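Isoprenyl transferase (Helicobacter pylori, PDB 2D2R) probably catalyses the condensation of isopentenyl diphosphate with allylic pyrophosphates, working as a magnesium-dependent homodimer to build undecaprenyl diphosphate. Local coordinates at residues Glu148-Pro161 and Glu171-Leu183. Numbering follows the deposited sequence.
Sequences ELSRAFKSLLESPP and ENEISNRLDTRNL
Arg177 reaches the C-terminal end of helix 148-158 and binds it with its guanidinium edge. NH1 and NH2 both converge on the carbonyl oxygen Ser159 O, each at 3.0 Å, which lies in the guanidinium plane. NH1 also donates to Ser155 OG (2.9 Å), while Leu156 CD2 sits over the centre of one guanidinium face, 3.8 Å above it. A bend at chi2 (-58°) turns the chain to run alongside the last helical turn and reach Ser155 and Ser159.

A salt bridge joins an earlier turn of the helix to Asp179. Arg151 meets Asp179 end-on, NH2 to OD1 at 2.8 Å (170° at the hydrogen) and NH1 to OD2 at 2.9 Å, with the two planes 30° apart. Asp179 OD1 also accepts from Gly109 N, and a water joins Asp179 OD2 to Glu148 O. The extended Glu148 side chain brings OE2 to Asp179 N in a weak bond, whereas its OE1 is held by Tyr143 and Gln205.

To one side of these polar groups, Leu178 CD2 packs on Leu149 CD2 (3.7 Å) and Ala152 CB, and Ile174 touches Leu149 and Leu156. Trp204 backs this layer, and Phe153 of the second subunit packs on Ile174, so the contact joins helix 145-158 to helix 171-175 and its following turn beside the dimer interface, near strand 104-108, which Asp179 and Thr180 touch. With Glu148 OE2 and Asp179 OD1 only 4.2 Å apart, Arg151 probably offsets the clustered negative charge.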
ATOM      1  N   GLU A 148      -4.065   1.145  12.725  1.00 24.27           N
ATOM      2  CA  GLU A 148      -4.740  -0.150  12.827  1.00 23.84           C
ATOM      3  C   GLU A 148      -3.731  -1.260  13.163  1.00 25.09           C
ATOM      4  O   GLU A 148      -3.980  -2.110  14.010  1.00 21.51           O
ATOM      5  CB  GLU A 148      -5.470  -0.515  11.539  1.00 25.32           C
ATOM      6  CG  GLU A 148      -6.252  -1.858  11.596  1.00 24.96           C
ATOM      7  CD  GLU A 148      -6.749  -2.319  10.212  1.00 26.59           C
ATOM      8  OE1 GLU A 148      -6.184  -1.874   9.159  1.00 24.31           O
ATOM      9  OE2 GLU A 148      -7.698  -3.128  10.179  1.00 26.28           O
ATOM     10  N   LEU A 149      -2.575  -1.254  12.499  1.00 23.94           N
ATOM     11  CA  LEU A 149      -1.573  -2.268  12.774  1.00 24.73           C
ATOM     12  C   LEU A 149      -1.022  -2.140  14.185  1.00 24.84           C
ATOM     13  O   LEU A 149      -0.701  -3.157  14.848  1.00 25.03           O
ATOM     14  CB  LEU A 149      -0.445  -2.198  11.727  1.00 21.08           C
ATOM     15  CG  LEU A 149      -0.906  -2.838  10.399  1.00 24.50           C
ATOM     16  CD1 LEU A 149      -0.070  -2.298   9.189  1.00 23.81           C
ATOM     17  CD2 LEU A 149      -0.776  -4.399  10.525  1.00 21.53           C
ATOM     18  N   SER A 150      -0.895  -0.898  14.660  1.00 27.08           N
ATOM     19  CA  SER A 150      -0.403  -0.652  16.005  1.00 27.66           C
ATOM     20  C   SER A 150      -1.378  -1.231  17.005  1.00 27.81           C
ATOM     21  O   SER A 150      -0.971  -1.770  18.005  1.00 29.25           O
ATOM     22  CB  SER A 150      -0.307   0.856  16.277  1.00 29.37           C
ATOM     23  OG  SER A 150       0.706   1.411  15.466  1.00 34.96           O
ATOM     24  N   ARG A 151      -2.675  -1.057  16.756  1.00 27.03           N
ATOM     25  CA  ARG A 151      -3.687  -1.576  17.678  1.00 25.76           C
ATOM     26  C   ARG A 151      -3.720  -3.096  17.587  1.00 27.85           C
ATOM     27  O   ARG A 151      -3.974  -3.776  18.591  1.00 28.19           O
ATOM     28  CB  ARG A 151      -5.063  -0.964  17.366  1.00 24.32           C
ATOM     29  CG  ARG A 151      -5.127   0.514  17.759  1.00 24.75           C
ATOM     30  CD  ARG A 151      -6.565   1.123  17.565  1.00 24.82           C
ATOM     31  NE  ARG A 151      -6.915   1.399  16.161  1.00 25.78           N
ATOM     32  CZ  ARG A 151      -7.713   0.640  15.405  1.00 24.62           C
ATOM     33  NH1 ARG A 151      -8.249  -0.446  15.910  1.00 25.78           N
ATOM     34  NH2 ARG A 151      -7.962   0.944  14.120  1.00 26.47           N
ATOM     35  N   ALA A 152      -3.416  -3.641  16.407  1.00 27.12           N
ATOM     36  CA  ALA A 152      -3.410  -5.098  16.259  1.00 28.13           C
ATOM     37  C   ALA A 152      -2.287  -5.637  17.124  1.00 28.63           C
ATOM     38  O   ALA A 152      -2.434  -6.673  17.787  1.00 28.57           O
ATOM     39  CB  ALA A 152      -3.186  -5.471  14.813  1.00 27.18           C
ATOM     40  N   PHE A 153      -1.170  -4.916  17.144  1.00 29.61           N
ATOM     41  CA  PHE A 153      -0.003  -5.356  17.919  1.00 30.64           C
ATOM     42  C   PHE A 153      -0.274  -5.319  19.416  1.00 31.49           C
ATOM     43  O   PHE A 153       0.165  -6.201  20.174  1.00 28.75           O
ATOM     44  CB  PHE A 153       1.224  -4.484  17.656  1.00 30.56           C
ATOM     45  CG  PHE A 153       2.334  -4.719  18.648  1.00 32.79           C
ATOM     46  CD1 PHE A 153       3.247  -5.781  18.475  1.00 31.15           C
ATOM     47  CD2 PHE A 153       2.449  -3.917  19.780  1.00 31.37           C
ATOM     48  CE1 PHE A 153       4.269  -6.032  19.437  1.00 32.76           C
ATOM     49  CE2 PHE A 153       3.455  -4.148  20.747  1.00 33.82           C
ATOM     50  CZ  PHE A 153       4.378  -5.213  20.583  1.00 33.63           C
ATOM     51  N   LYS A 154      -0.943  -4.243  19.824  1.00 34.05           N
ATOM     52  CA  LYS A 154      -1.301  -4.021  21.231  1.00 34.38           C
ATOM     53  C   LYS A 154      -2.255  -5.131  21.631  1.00 33.76           C
ATOM     54  O   LYS A 154      -2.253  -5.595  22.785  1.00 34.40           O
ATOM     55  CB  LYS A 154      -1.962  -2.646  21.381  1.00 35.93           C
ATOM     56  CG  LYS A 154      -2.348  -2.248  22.811  1.00 39.98           C
ATOM     57  CD  LYS A 154      -2.683  -0.720  22.895  1.00 39.69           C
ATOM     58  CE  LYS A 154      -3.771  -0.333  21.903  1.00 41.89           C
ATOM     59  NZ  LYS A 154      -3.726   1.139  21.456  1.00 44.91           N
ATOM     60  N   SER A 155      -3.084  -5.538  20.678  1.00 32.00           N
ATOM     61  CA  SER A 155      -4.022  -6.621  20.899  1.00 33.10           C
ATOM     62  C   SER A 155      -3.238  -7.920  21.175  1.00 34.02           C
ATOM     63  O   SER A 155      -3.573  -8.658  22.116  1.00 33.72           O
ATOM     64  CB  SER A 155      -4.934  -6.809  19.680  1.00 33.05           C
ATOM     65  OG  SER A 155      -5.713  -8.003  19.773  1.00 34.16           O
ATOM     66  N   LEU A 156      -2.177  -8.182  20.398  1.00 32.70           N
ATOM     67  CA  LEU A 156      -1.407  -9.428  20.576  1.00 33.19           C
ATOM     68  C   LEU A 156      -0.582  -9.424  21.842  1.00 33.58           C
ATOM     69  O   LEU A 156      -0.380 -10.471  22.431  1.00 31.35           O
ATOM     70  CB  LEU A 156      -0.461  -9.706  19.387  1.00 30.93           C
ATOM     71  CG  LEU A 156      -1.176 -10.128  18.097  1.00 32.80           C
ATOM     72  CD1 LEU A 156      -0.301  -9.801  16.852  1.00 31.82           C
ATOM     73  CD2 LEU A 156      -1.501 -11.573  18.166  1.00 30.38           C
ATOM     74  N   LEU A 157      -0.087  -8.255  22.233  1.00 34.39           N
ATOM     75  CA  LEU A 157       0.736  -8.115  23.438  1.00 38.73           C
ATOM     76  C   LEU A 157      -0.151  -8.238  24.677  1.00 40.65           C
ATOM     77  O   LEU A 157       0.222  -8.861  25.668  1.00 42.78           O
ATOM     78  CB  LEU A 157       1.439  -6.745  23.472  1.00 38.49           C
ATOM     79  CG  LEU A 157       2.239  -6.263  24.703  1.00 40.64           C
ATOM     80  CD1 LEU A 157       2.962  -7.383  25.398  1.00 40.17           C
ATOM     81  CD2 LEU A 157       3.259  -5.281  24.246  1.00 39.84           C
ATOM     82  N   GLU A 158      -1.324  -7.640  24.615  1.00 41.12           N
ATOM     83  CA  GLU A 158      -2.235  -7.672  25.750  1.00 41.66           C
ATOM     84  C   GLU A 158      -2.986  -8.996  25.883  1.00 41.57           C
ATOM     85  O   GLU A 158      -3.318  -9.396  27.004  1.00 42.12           O
ATOM     86  CB  GLU A 158      -3.213  -6.503  25.647  1.00 42.77           C
ATOM     87  CG  GLU A 158      -2.527  -5.184  25.891  1.00 43.54           C
ATOM     88  CD  GLU A 158      -3.444  -3.986  25.717  1.00 43.48           C
ATOM     89  OE1 GLU A 158      -4.628  -4.175  25.398  1.00 45.46           O
ATOM     90  OE2 GLU A 158      -2.966  -2.855  25.895  1.00 43.75           O
ATOM     91  N   SER A 159      -3.257  -9.666  24.763  1.00 38.90           N
ATOM     92  CA  SER A 159      -3.926 -10.966  24.784  1.00 38.02           C
ATOM     93  C   SER A 159      -3.303 -11.890  23.742  1.00 36.43           C
ATOM     94  O   SER A 159      -3.851 -12.119  22.702  1.00 35.59           O
ATOM     95  CB  SER A 159      -5.397 -10.812  24.502  1.00 38.90           C
ATOM     96  OG  SER A 159      -5.911  -9.782  25.323  1.00 41.79           O
ATOM     97  N   PRO A 160      -2.152 -12.457  24.049  1.00 37.21           N
ATOM     98  CA  PRO A 160      -1.585 -13.327  23.010  1.00 37.80           C
ATOM     99  C   PRO A 160      -2.340 -14.586  22.745  1.00 38.90           C
ATOM    100  O   PRO A 160      -3.177 -14.993  23.539  1.00 39.14           O
ATOM    101  CB  PRO A 160      -0.171 -13.593  23.500  1.00 38.41           C
ATOM    102  CG  PRO A 160      -0.213 -13.354  24.974  1.00 38.35           C
ATOM    103  CD  PRO A 160      -1.237 -12.262  25.182  1.00 36.62           C
ATOM    104  N   PRO A 161      -2.093 -15.200  21.580  1.00 40.49           N
ATOM    105  CA  PRO A 161      -2.777 -16.455  21.242  1.00 41.70           C
ATOM    106  C   PRO A 161      -2.205 -17.411  22.274  1.00 42.23           C
ATOM    107  O   PRO A 161      -1.054 -17.269  22.667  1.00 41.64           O
ATOM    108  CB  PRO A 161      -2.283 -16.735  19.829  1.00 41.07           C
ATOM    109  CG  PRO A 161      -0.918 -16.260  19.881  1.00 40.73           C
ATOM    110  CD  PRO A 161      -1.071 -14.891  20.564  1.00 39.45           C
ATOM    111  N   GLU A 171       1.879 -13.605  10.681  1.00 28.84           N
ATOM    112  CA  GLU A 171       0.948 -13.038   9.699  1.00 28.58           C
ATOM    113  C   GLU A 171      -0.514 -13.407   9.911  1.00 29.51           C
ATOM    114  O   GLU A 171      -1.401 -12.559   9.943  1.00 30.18           O
ATOM    115  CB  GLU A 171       1.330 -13.393   8.230  1.00 27.41           C
ATOM    116  CG  GLU A 171       2.742 -13.053   7.788  1.00 29.30           C
ATOM    117  CD  GLU A 171       2.994 -13.301   6.289  1.00 30.30           C
ATOM    118  OE1 GLU A 171       4.176 -13.444   5.927  1.00 31.27           O
ATOM    119  OE2 GLU A 171       2.021 -13.344   5.470  1.00 30.72           O
ATOM    120  N   ASN A 172      -0.804 -14.685  10.019  1.00 26.87           N
ATOM    121  CA  ASN A 172      -2.171 -15.046  10.214  1.00 29.20           C
ATOM    122  C   ASN A 172      -2.652 -14.406  11.514  1.00 27.19           C
ATOM    123  O   ASN A 172      -3.821 -13.967  11.607  1.00 29.46           O
ATOM    124  CB  ASN A 172      -2.300 -16.634  10.284  1.00 30.53           C
ATOM    125  CG  ASN A 172      -3.769 -17.115  10.550  1.00 34.25           C
ATOM    126  OD1 ASN A 172      -4.583 -17.380   9.609  1.00 36.42           O
ATOM    127  ND2 ASN A 172      -4.135 -17.267  11.836  1.00 33.26           N
ATOM    128  N   GLU A 173      -1.797 -14.352  12.535  1.00 27.84           N
ATOM    129  CA  GLU A 173      -2.250 -13.785  13.803  1.00 27.47           C
ATOM    130  C   GLU A 173      -2.543 -12.286  13.693  1.00 28.59           C
ATOM    131  O   GLU A 173      -3.448 -11.770  14.333  1.00 26.44           O
ATOM    132  CB  GLU A 173      -1.248 -14.005  14.936  1.00 29.87           C
ATOM    133  CG  GLU A 173      -0.952 -15.506  15.277  1.00 35.39           C
ATOM    134  CD  GLU A 173      -2.179 -16.289  15.745  1.00 38.24           C
ATOM    135  OE1 GLU A 173      -3.053 -15.679  16.434  1.00 37.29           O
ATOM    136  OE2 GLU A 173      -2.252 -17.510  15.436  1.00 37.85           O
ATOM    137  N   ILE A 174      -1.787 -11.601  12.856  1.00 26.29           N
ATOM    138  CA  ILE A 174      -2.013 -10.164  12.723  1.00 24.90           C
ATOM    139  C   ILE A 174      -3.274  -9.984  11.946  1.00 26.25           C
ATOM    140  O   ILE A 174      -4.158  -9.225  12.339  1.00 28.78           O
ATOM    141  CB  ILE A 174      -0.839  -9.509  12.003  1.00 23.09           C
ATOM    142  CG1 ILE A 174       0.387  -9.544  12.902  1.00 24.13           C
ATOM    143  CG2 ILE A 174      -1.187  -8.067  11.584  1.00 25.63           C
ATOM    144  CD1 ILE A 174       1.750  -9.108  12.190  1.00 22.72           C
ATOM    145  N   SER A 175      -3.415 -10.745  10.870  1.00 26.52           N
ATOM    146  CA  SER A 175      -4.577 -10.628  10.014  1.00 27.78           C
ATOM    147  C   SER A 175      -5.874 -10.749  10.803  1.00 29.09           C
ATOM    148  O   SER A 175      -6.847 -10.047  10.602  1.00 29.25           O
ATOM    149  CB  SER A 175      -4.480 -11.728   8.988  1.00 30.61           C
ATOM    150  OG  SER A 175      -5.602 -11.748   8.174  1.00 32.11           O
ATOM    151  N   ASN A 176      -5.831 -11.625  11.786  1.00 28.42           N
ATOM    152  CA  ASN A 176      -7.049 -11.889  12.562  1.00 29.92           C
ATOM    153  C   ASN A 176      -7.289 -10.979  13.748  1.00 29.56           C
ATOM    154  O   ASN A 176      -8.299 -11.108  14.439  1.00 31.66           O
ATOM    155  CB  ASN A 176      -7.029 -13.435  12.756  1.00 33.17           C
ATOM    156  CG  ASN A 176      -7.316 -14.122  11.391  1.00 37.88           C
ATOM    157  OD1 ASN A 176      -6.405 -14.708  10.605  1.00 39.42           O
ATOM    158  ND2 ASN A 176      -8.582 -13.952  10.965  1.00 38.86           N
ATOM    159  N   ARG A 177      -6.399  -9.992  13.941  1.00 28.07           N
ATOM    160  CA  ARG A 177      -6.579  -8.996  14.994  1.00 27.98           C
ATOM    161  C   ARG A 177      -6.802  -7.599  14.369  1.00 29.68           C
ATOM    162  O   ARG A 177      -6.991  -6.631  15.131  1.00 30.00           O
ATOM    163  CB  ARG A 177      -5.368  -8.855  15.920  1.00 27.78           C
ATOM    164  CG  ARG A 177      -4.895 -10.054  16.695  1.00 26.77           C
ATOM    165  CD  ARG A 177      -6.004 -10.608  17.595  1.00 30.08           C
ATOM    166  NE  ARG A 177      -5.555 -11.838  18.273  1.00 29.75           N
ATOM    167  CZ  ARG A 177      -5.061 -11.889  19.502  1.00 31.64           C
ATOM    168  NH1 ARG A 177      -4.942 -10.777  20.235  1.00 29.01           N
ATOM    169  NH2 ARG A 177      -4.656 -13.063  19.991  1.00 31.70           N
ATOM    170  N   LEU A 178      -6.725  -7.477  13.027  1.00 26.53           N
ATOM    171  CA  LEU A 178      -6.942  -6.181  12.351  1.00 27.86           C
ATOM    172  C   LEU A 178      -8.439  -5.912  12.406  1.00 28.43           C
ATOM    173  O   LEU A 178      -9.197  -6.848  12.579  1.00 30.43           O
ATOM    174  CB  LEU A 178      -6.488  -6.269  10.887  1.00 25.50           C
ATOM    175  CG  LEU A 178      -4.934  -6.296  10.819  1.00 23.84           C
ATOM    176  CD1 LEU A 178      -4.474  -6.591   9.438  1.00 23.71           C
ATOM    177  CD2 LEU A 178      -4.383  -4.923  11.268  1.00 26.26           C
ATOM    178  N   ASP A 179      -8.849  -4.655  12.275  1.00 28.92           N
ATOM    179  CA  ASP A 179     -10.298  -4.278  12.288  1.00 28.12           C
ATOM    180  C   ASP A 179     -11.055  -5.054  11.209  1.00 27.73           C
ATOM    181  O   ASP A 179     -12.252  -5.309  11.313  1.00 27.74           O
ATOM    182  CB  ASP A 179     -10.456  -2.777  11.968  1.00 27.66           C
ATOM    183  CG  ASP A 179      -9.842  -1.870  13.003  1.00 26.11           C
ATOM    184  OD1 ASP A 179      -9.881  -0.629  12.788  1.00 29.25           O
ATOM    185  OD2 ASP A 179      -9.311  -2.338  14.040  1.00 27.14           O
ATOM    186  N   THR A 180     -10.356  -5.433  10.143  1.00 27.53           N
ATOM    187  CA  THR A 180     -10.933  -6.139   8.990  1.00 26.74           C
ATOM    188  C   THR A 180     -10.934  -7.663   9.121  1.00 27.85           C
ATOM    189  O   THR A 180     -11.193  -8.361   8.152  1.00 28.50           O
ATOM    190  CB  THR A 180     -10.106  -5.817   7.704  1.00 25.97           C
ATOM    191  OG1 THR A 180      -8.728  -6.049   8.016  1.00 25.29           O
ATOM    192  CG2 THR A 180     -10.241  -4.348   7.307  1.00 25.17           C
ATOM    193  N   ARG A 181     -10.622  -8.190  10.281  1.00 30.07           N
ATOM    194  CA  ARG A 181     -10.581  -9.637  10.409  1.00 33.69           C
ATOM    195  C   ARG A 181     -11.838 -10.283   9.784  1.00 35.73           C
ATOM    196  O   ARG A 181     -12.960  -9.727   9.861  1.00 35.45           O
ATOM    197  CB  ARG A 181     -10.448 -10.004  11.886  1.00 33.42           C
ATOM    198  CG  ARG A 181     -11.629  -9.610  12.733  1.00 34.96           C
ATOM    199  CD  ARG A 181     -11.229  -9.808  14.178  1.00 41.07           C
ATOM    200  NE  ARG A 181     -11.358 -11.209  14.613  1.00 44.40           N
ATOM    201  CZ  ARG A 181     -12.524 -11.798  14.931  1.00 47.12           C
ATOM    202  NH1 ARG A 181     -13.674 -11.125  14.864  1.00 46.51           N
ATOM    203  NH2 ARG A 181     -12.545 -13.070  15.326  1.00 47.57           N
ATOM    204  N   ASN A 182     -11.647 -11.421   9.130  1.00 37.88           N
ATOM    205  CA  ASN A 182     -12.769 -12.131   8.520  1.00 40.86           C
ATOM    206  C   ASN A 182     -13.319 -11.504   7.238  1.00 40.54           C
ATOM    207  O   ASN A 182     -14.232 -12.057   6.628  1.00 41.81           O
ATOM    208  CB  ASN A 182     -13.918 -12.301   9.534  1.00 44.83           C
ATOM    209  CG  ASN A 182     -13.471 -12.965  10.824  1.00 46.68           C
ATOM    210  OD1 ASN A 182     -12.697 -13.931  10.820  1.00 47.95           O
ATOM    211  ND2 ASN A 182     -13.964 -12.453  11.934  1.00 48.18           N
ATOM    212  N   LEU A 183     -12.807 -10.349   6.812  1.00 37.99           N
ATOM    213  CA  LEU A 183     -13.283  -9.817   5.542  1.00 34.73           C
ATOM    214  C   LEU A 183     -12.264 -10.374   4.537  1.00 34.00           C
ATOM    215  O   LEU A 183     -11.156 -10.740   4.917  1.00 33.81           O
ATOM    216  CB  LEU A 183     -13.242  -8.292   5.518  1.00 34.38           C
ATOM    217  CG  LEU A 183     -14.099  -7.574   6.575  1.00 35.36           C
ATOM    218  CD1 LEU A 183     -13.833  -6.059   6.488  1.00 32.90           C
ATOM    219  CD2 LEU A 183     -15.592  -7.904   6.348  1.00 35.05           C
TER
HETATM  220  O   HOH W   1      -6.632  -3.311  14.671  1.00 34.01           O